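Local coordinates for glycine cleavage system H protein 1 (Mycobacterium marinum, PDB 3TZU) that probably shuttles the methylamine group of glycine from the P protein to the T protein of the glycine cleavage system on a covalently bound lipoyl cofactor, at residues E58-C69 and D80-E91. Numbering follows the deposited sequence.
With ACT (acetate ion), chain E.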
ATOM      1  N   GLU A  58      11.758 -14.568  14.152  1.00 39.38           N
ATOM      2  CA  GLU A  58      12.790 -14.698  15.172  1.00 42.88           C
ATOM      3  C   GLU A  58      14.108 -15.063  14.516  1.00 42.89           C
ATOM      4  O   GLU A  58      14.138 -15.748  13.492  1.00 41.97           O
ATOM      5  CB  GLU A  58      12.405 -15.767  16.178  1.00 47.00           C
ATOM      6  CG  GLU A  58      11.166 -15.415  16.975  1.00 49.43           C
ATOM      7  CD  GLU A  58      10.187 -16.580  17.080  1.00 52.70           C
ATOM      8  OE1 GLU A  58       9.075 -16.461  16.485  1.00 56.42           O
ATOM      9  OE2 GLU A  58      10.525 -17.597  17.738  1.00 54.35           O
ATOM     10  N   VAL A  59      15.193 -14.577  15.101  1.00 43.91           N
ATOM     11  CA  VAL A  59      16.527 -15.024  14.750  1.00 44.28           C
ATOM     12  C   VAL A  59      16.535 -16.535  14.919  1.00 45.63           C
ATOM     13  O   VAL A  59      16.190 -17.042  15.989  1.00 46.37           O
ATOM     14  CB  VAL A  59      17.586 -14.382  15.669  1.00 46.13           C
ATOM     15  CG1 VAL A  59      18.962 -15.029  15.477  1.00 47.92           C
ATOM     16  CG2 VAL A  59      17.653 -12.879  15.432  1.00 44.71           C
ATOM     17  N   GLY A  60      16.874 -17.248  13.849  1.00 45.00           N
ATOM     18  CA  GLY A  60      17.015 -18.709  13.910  1.00 46.99           C
ATOM     19  C   GLY A  60      15.860 -19.464  13.287  1.00 45.39           C
ATOM     20  O   GLY A  60      15.915 -20.669  13.135  1.00 46.95           O
ATOM     21  N   GLU A  61      14.822 -18.748  12.894  1.00 43.20           N
ATOM     22  CA  GLU A  61      13.660 -19.355  12.260  1.00 41.80           C
ATOM     23  C   GLU A  61      14.001 -19.627  10.806  1.00 40.24           C
ATOM     24  O   GLU A  61      14.838 -18.944  10.228  1.00 39.56           O
ATOM     25  CB  GLU A  61      12.453 -18.417  12.406  1.00 40.73           C
ATOM     26  CG  GLU A  61      11.209 -18.794  11.594  1.00 40.33           C
ATOM     27  CD  GLU A  61       9.961 -17.990  11.973  1.00 38.85           C
ATOM     28  OE1 GLU A  61       9.428 -18.172  13.078  1.00 40.18           O
ATOM     29  OE2 GLU A  61       9.493 -17.184  11.154  1.00 37.85           O
ATOM     30  N   THR A  62      13.394 -20.655  10.229  1.00 39.80           N
ATOM     31  CA  THR A  62      13.484 -20.882   8.803  1.00 38.97           C
ATOM     32  C   THR A  62      12.242 -20.302   8.116  1.00 36.86           C
ATOM     33  O   THR A  62      11.112 -20.663   8.461  1.00 36.06           O
ATOM     34  CB  THR A  62      13.628 -22.373   8.478  1.00 40.92           C
ATOM     35  OG1 THR A  62      14.876 -22.846   9.002  1.00 43.68           O
ATOM     36  CG2 THR A  62      13.627 -22.598   6.973  1.00 40.06           C
ATOM     37  N   VAL A  63      12.451 -19.381   7.172  1.00 35.05           N
ATOM     38  CA  VAL A  63      11.351 -18.876   6.338  1.00 33.07           C
ATOM     39  C   VAL A  63      11.448 -19.488   4.948  1.00 33.34           C
ATOM     40  O   VAL A  63      12.496 -20.061   4.579  1.00 34.19           O
ATOM     41  CB  VAL A  63      11.306 -17.330   6.263  1.00 31.24           C
ATOM     42  CG1 VAL A  63      11.320 -16.745   7.678  1.00 31.64           C
ATOM     43  CG2 VAL A  63      12.431 -16.755   5.415  1.00 30.79           C
ATOM     44  N   SER A  64      10.342 -19.379   4.209  1.00 32.36           N
ATOM     45  CA  SER A  64      10.220 -19.847   2.825  1.00 32.78           C
ATOM     46  C   SER A  64       9.800 -18.722   1.866  1.00 30.93           C
ATOM     47  O   SER A  64       8.897 -17.960   2.170  1.00 29.42           O
ATOM     48  CB  SER A  64       9.186 -20.947   2.731  1.00 33.77           C
ATOM     49  OG  SER A  64       9.621 -22.068   3.463  1.00 37.21           O
ATOM     50  N   ALA A  65      10.464 -18.644   0.705  1.00 30.99           N
ATOM     51  CA  ALA A  65      10.108 -17.683  -0.334  1.00 30.32           C
ATOM     52  C   ALA A  65       8.599 -17.766  -0.609  1.00 30.23           C
ATOM     53  O   ALA A  65       8.056 -18.849  -0.789  1.00 30.95           O
ATOM     54  CB  ALA A  65      10.901 -17.945  -1.622  1.00 30.58           C
ATOM     55  N   GLY A  66       7.937 -16.614  -0.619  1.00 29.71           N
ATOM     56  CA  GLY A  66       6.498 -16.523  -0.917  1.00 29.81           C
ATOM     57  C   GLY A  66       5.593 -16.734   0.298  1.00 29.88           C
ATOM     58  O   GLY A  66       4.394 -16.648   0.182  1.00 28.48           O
ATOM     59  N   GLU A  67       6.163 -17.009   1.464  1.00 31.19           N
ATOM     60  CA  GLU A  67       5.351 -17.217   2.657  1.00 33.13           C
ATOM     61  C   GLU A  67       5.395 -15.976   3.533  1.00 32.49           C
ATOM     62  O   GLU A  67       6.393 -15.280   3.625  1.00 32.00           O
ATOM     63  CB  GLU A  67       5.832 -18.456   3.432  1.00 35.19           C
ATOM     64  CG  GLU A  67       5.347 -18.559   4.897  1.00 36.35           C
ATOM     65  CD  GLU A  67       6.159 -19.585   5.709  1.00 38.89           C
ATOM     66  OE1 GLU A  67       6.340 -20.736   5.183  1.00 39.55           O
ATOM     67  OE2 GLU A  67       6.628 -19.223   6.844  1.00 37.20           O
ATOM     68  N   SER A  68       4.282 -15.703   4.174  1.00 34.67           N
ATOM     69  CA  SER A  68       4.153 -14.580   5.076  1.00 35.21           C
ATOM     70  C   SER A  68       5.004 -14.820   6.310  1.00 36.65           C
ATOM     71  O   SER A  68       4.820 -15.820   6.978  1.00 38.27           O
ATOM     72  CB  SER A  68       2.692 -14.456   5.466  1.00 36.07           C
ATOM     73  OG  SER A  68       2.487 -13.217   6.084  1.00 38.51           O
ATOM     74  N   CYS A  69       5.956 -13.943   6.600  1.00 37.30           N
ATOM     75  CA  CYS A  69       6.860 -14.176   7.724  1.00 38.46           C
ATOM     76  C   CYS A  69       6.874 -13.026   8.707  1.00 36.04           C
ATOM     77  O   CYS A  69       7.754 -12.968   9.549  1.00 41.58           O
ATOM     78  CB  CYS A  69       8.312 -14.500   7.248  1.00 41.02           C
ATOM     79  SG  CYS A  69       9.307 -13.137   6.541  1.00 43.51           S
ATOM     80  N   ASP A  80       1.202  -7.961   5.310  1.00 22.54           N
ATOM     81  CA  ASP A  80       2.103  -9.099   5.501  1.00 23.36           C
ATOM     82  C   ASP A  80       3.434  -8.952   4.774  1.00 23.40           C
ATOM     83  O   ASP A  80       3.476  -8.548   3.623  1.00 23.14           O
ATOM     84  CB  ASP A  80       1.440 -10.389   5.070  1.00 24.25           C
ATOM     85  CG  ASP A  80       0.344 -10.806   5.997  1.00 25.16           C
ATOM     86  OD1 ASP A  80       0.262 -10.265   7.113  1.00 26.10           O
ATOM     87  OD2 ASP A  80      -0.468 -11.667   5.598  1.00 27.45           O
ATOM     88  N   LEU A  81       4.513  -9.275   5.485  1.00 23.88           N
ATOM     89  CA  LEU A  81       5.805  -9.398   4.889  1.00 24.92           C
ATOM     90  C   LEU A  81       5.805 -10.764   4.181  1.00 25.25           C
ATOM     91  O   LEU A  81       5.348 -11.740   4.732  1.00 28.26           O
ATOM     92  CB  LEU A  81       6.889  -9.237   5.966  1.00 25.93           C
ATOM     93  CG  LEU A  81       6.949  -7.801   6.541  1.00 26.42           C
ATOM     94  CD1 LEU A  81       7.970  -7.651   7.675  1.00 27.41           C
ATOM     95  CD2 LEU A  81       7.240  -6.780   5.435  1.00 26.18           C
ATOM     96  N   ILE A  82       6.219 -10.799   2.928  1.00 24.50           N
ATOM     97  CA  ILE A  82       6.252 -12.018   2.124  1.00 24.42           C
ATOM     98  C   ILE A  82       7.736 -12.219   1.800  1.00 23.78           C
ATOM     99  O   ILE A  82       8.338 -11.381   1.155  1.00 23.35           O
ATOM    100  CB  ILE A  82       5.448 -11.872   0.809  1.00 24.51           C
ATOM    101  CG1 ILE A  82       4.022 -11.396   1.088  1.00 24.37           C
ATOM    102  CG2 ILE A  82       5.400 -13.190   0.057  1.00 25.60           C
ATOM    103  CD1 ILE A  82       3.192 -12.375   1.889  1.00 24.98           C
ATOM    104  N   ALA A  83       8.300 -13.312   2.299  1.00 23.62           N
ATOM    105  CA  ALA A  83       9.721 -13.635   2.175  1.00 24.00           C
ATOM    106  C   ALA A  83      10.169 -13.669   0.711  1.00 23.67           C
ATOM    107  O   ALA A  83       9.628 -14.429  -0.076  1.00 23.84           O
ATOM    108  CB  ALA A  83       9.991 -14.993   2.829  1.00 24.83           C
ATOM    109  N   PRO A  84      11.136 -12.828   0.335  1.00 23.41           N
ATOM    110  CA  PRO A  84      11.666 -12.919  -1.020  1.00 24.03           C
ATOM    111  C   PRO A  84      12.527 -14.177  -1.243  1.00 25.33           C
ATOM    112  O   PRO A  84      12.772 -14.560  -2.392  1.00 25.11           O
ATOM    113  CB  PRO A  84      12.548 -11.665  -1.140  1.00 23.88           C
ATOM    114  CG  PRO A  84      12.050 -10.746  -0.102  1.00 23.11           C
ATOM    115  CD  PRO A  84      11.624 -11.626   1.022  1.00 23.16           C
ATOM    116  N   ALA A  85      12.961 -14.804  -0.139  1.00 26.32           N
ATOM    117  CA  ALA A  85      13.934 -15.910  -0.187  1.00 28.04           C
ATOM    118  C   ALA A  85      13.629 -16.925   0.904  1.00 29.03           C
ATOM    119  O   ALA A  85      13.156 -16.573   1.978  1.00 28.68           O
ATOM    120  CB  ALA A  85      15.352 -15.362  -0.035  1.00 28.33           C
ATOM    121  N   SER A  86      13.856 -18.196   0.595  1.00 31.08           N
ATOM    122  CA  SER A  86      13.862 -19.260   1.597  1.00 32.58           C
ATOM    123  C   SER A  86      15.207 -19.241   2.341  1.00 33.81           C
ATOM    124  O   SER A  86      16.237 -18.931   1.746  1.00 34.25           O
ATOM    125  CB  SER A  86      13.688 -20.626   0.929  1.00 34.38           C
ATOM    126  OG  SER A  86      12.516 -20.681   0.133  1.00 34.25           O
ATOM    127  N   GLY A  87      15.200 -19.575   3.633  1.00 34.82           N
ATOM    128  CA  GLY A  87      16.444 -19.661   4.412  1.00 36.44           C
ATOM    129  C   GLY A  87      16.304 -19.451   5.911  1.00 36.56           C
ATOM    130  O   GLY A  87      15.194 -19.395   6.433  1.00 35.92           O
ATOM    131  N   GLN A  88      17.439 -19.330   6.597  1.00 37.38           N
ATOM    132  CA  GLN A  88      17.444 -19.113   8.031  1.00 37.86           C
ATOM    133  C   GLN A  88      17.598 -17.627   8.346  1.00 36.22           C
ATOM    134  O   GLN A  88      18.427 -16.941   7.754  1.00 35.83           O
ATOM    135  CB  GLN A  88      18.571 -19.918   8.682  1.00 40.94           C
ATOM    136  CG  GLN A  88      18.263 -20.375  10.079  1.00 42.59           C
ATOM    137  CD  GLN A  88      19.345 -21.276  10.666  1.00 46.25           C
ATOM    138  OE1 GLN A  88      19.920 -22.126   9.981  1.00 47.93           O
ATOM    139  NE2 GLN A  88      19.609 -21.107  11.944  1.00 47.83           N
ATOM    140  N   ILE A  89      16.802 -17.127   9.283  1.00 35.05           N
ATOM    141  CA  ILE A  89      16.997 -15.757   9.759  1.00 34.35           C
ATOM    142  C   ILE A  89      18.235 -15.659  10.678  1.00 36.99           C
ATOM    143  O   ILE A  89      18.315 -16.349  11.664  1.00 38.34           O
ATOM    144  CB  ILE A  89      15.791 -15.238  10.539  1.00 32.68           C
ATOM    145  CG1 ILE A  89      14.504 -15.349   9.700  1.00 30.52           C
ATOM    146  CG2 ILE A  89      16.049 -13.811  10.987  1.00 32.24           C
ATOM    147  CD1 ILE A  89      14.482 -14.496   8.456  1.00 28.53           C
ATOM    148  N   VAL A  90      19.125 -14.726  10.359  1.00 37.75           N
ATOM    149  CA  VAL A  90      20.400 -14.505  11.041  1.00 40.80           C
ATOM    150  C   VAL A  90      20.403 -13.254  11.934  1.00 41.47           C
ATOM    151  O   VAL A  90      20.991 -13.276  13.009  1.00 43.58           O
ATOM    152  CB  VAL A  90      21.530 -14.376  10.008  1.00 41.39           C
ATOM    153  CG1 VAL A  90      22.870 -14.102  10.693  1.00 44.64           C
ATOM    154  CG2 VAL A  90      21.607 -15.652   9.199  1.00 41.60           C
ATOM    155  N   GLU A  91      19.766 -12.172  11.483  1.00 39.70           N
ATOM    156  CA  GLU A  91      19.633 -10.947  12.295  1.00 40.43           C
ATOM    157  C   GLU A  91      18.260 -10.292  12.061  1.00 37.22           C
ATOM    158  O   GLU A  91      17.668 -10.499  11.019  1.00 34.94           O
ATOM    159  CB  GLU A  91      20.769  -9.949  11.957  1.00 42.51           C
ATOM    160  CG  GLU A  91      21.026  -8.879  13.039  1.00 44.75           C
ATOM    161  CD  GLU A  91      22.153  -7.877  12.700  1.00 46.80           C
ATOM    162  OE1 GLU A  91      22.786  -7.988  11.602  1.00 46.55           O
ATOM    163  OE2 GLU A  91      22.399  -6.971  13.560  1.00 48.57           O
TER
HETATM  164  C   ACT E 134      11.210 -23.849   0.727  1.00 46.36           C
HETATM  165  O   ACT E 134      11.947 -23.777   1.735  1.00 45.67           O
HETATM  166  OXT ACT E 134      11.279 -22.978  -0.142  1.00 49.73           O
HETATM  167  CH3 ACT E 134      10.241 -24.973   0.528  1.00 44.18           C
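Two antiparallel runs of the lipoyl-binding domain pair here: 80-91 turns a corner at Gly87 between two sheets, and 58-69 follows it through antiparallel bridges. At the hairpin end, Cys69 N reaches Leu81 O and Ala83 N gives Glu67 O a nearly straight bond (3.0 Å, 174° at the hydrogen). The type II turn Ser64-Glu67 then interrupts the pairing: Gly66 N binds Ala83 O, while Ala65 N donates to the side-chain oxygen Ser86 OG (2.9 Å). Ser86 OG, anti to its own carbonyl carbon (chi1 -56°), also donates to OXT of an acetate ion (2.6 Å), probably from the crystallisation liquor. Beyond the turn, Val63 and Gly87 exchange both backbone bonds, and Ile89 N meets Glu61 O head on. Gly60 N closes the far end on Ile89 O.

Inside the bend, Val63 packs by its two methyls: CG1 meets Ile89 CD1 at 4.0 Å, the side chains crossing at about a right angle, and CG2 touches Ala83 CB. That same Ala83 CB presses on Ser64 O (3.2 Å) and meets Cys69 SG. Tyr114 of strand 114-118 touches both Cys69 and Ile89. The arrangement belongs to the flattened beta barrel of the lipoyl (hybrid-motif) domain.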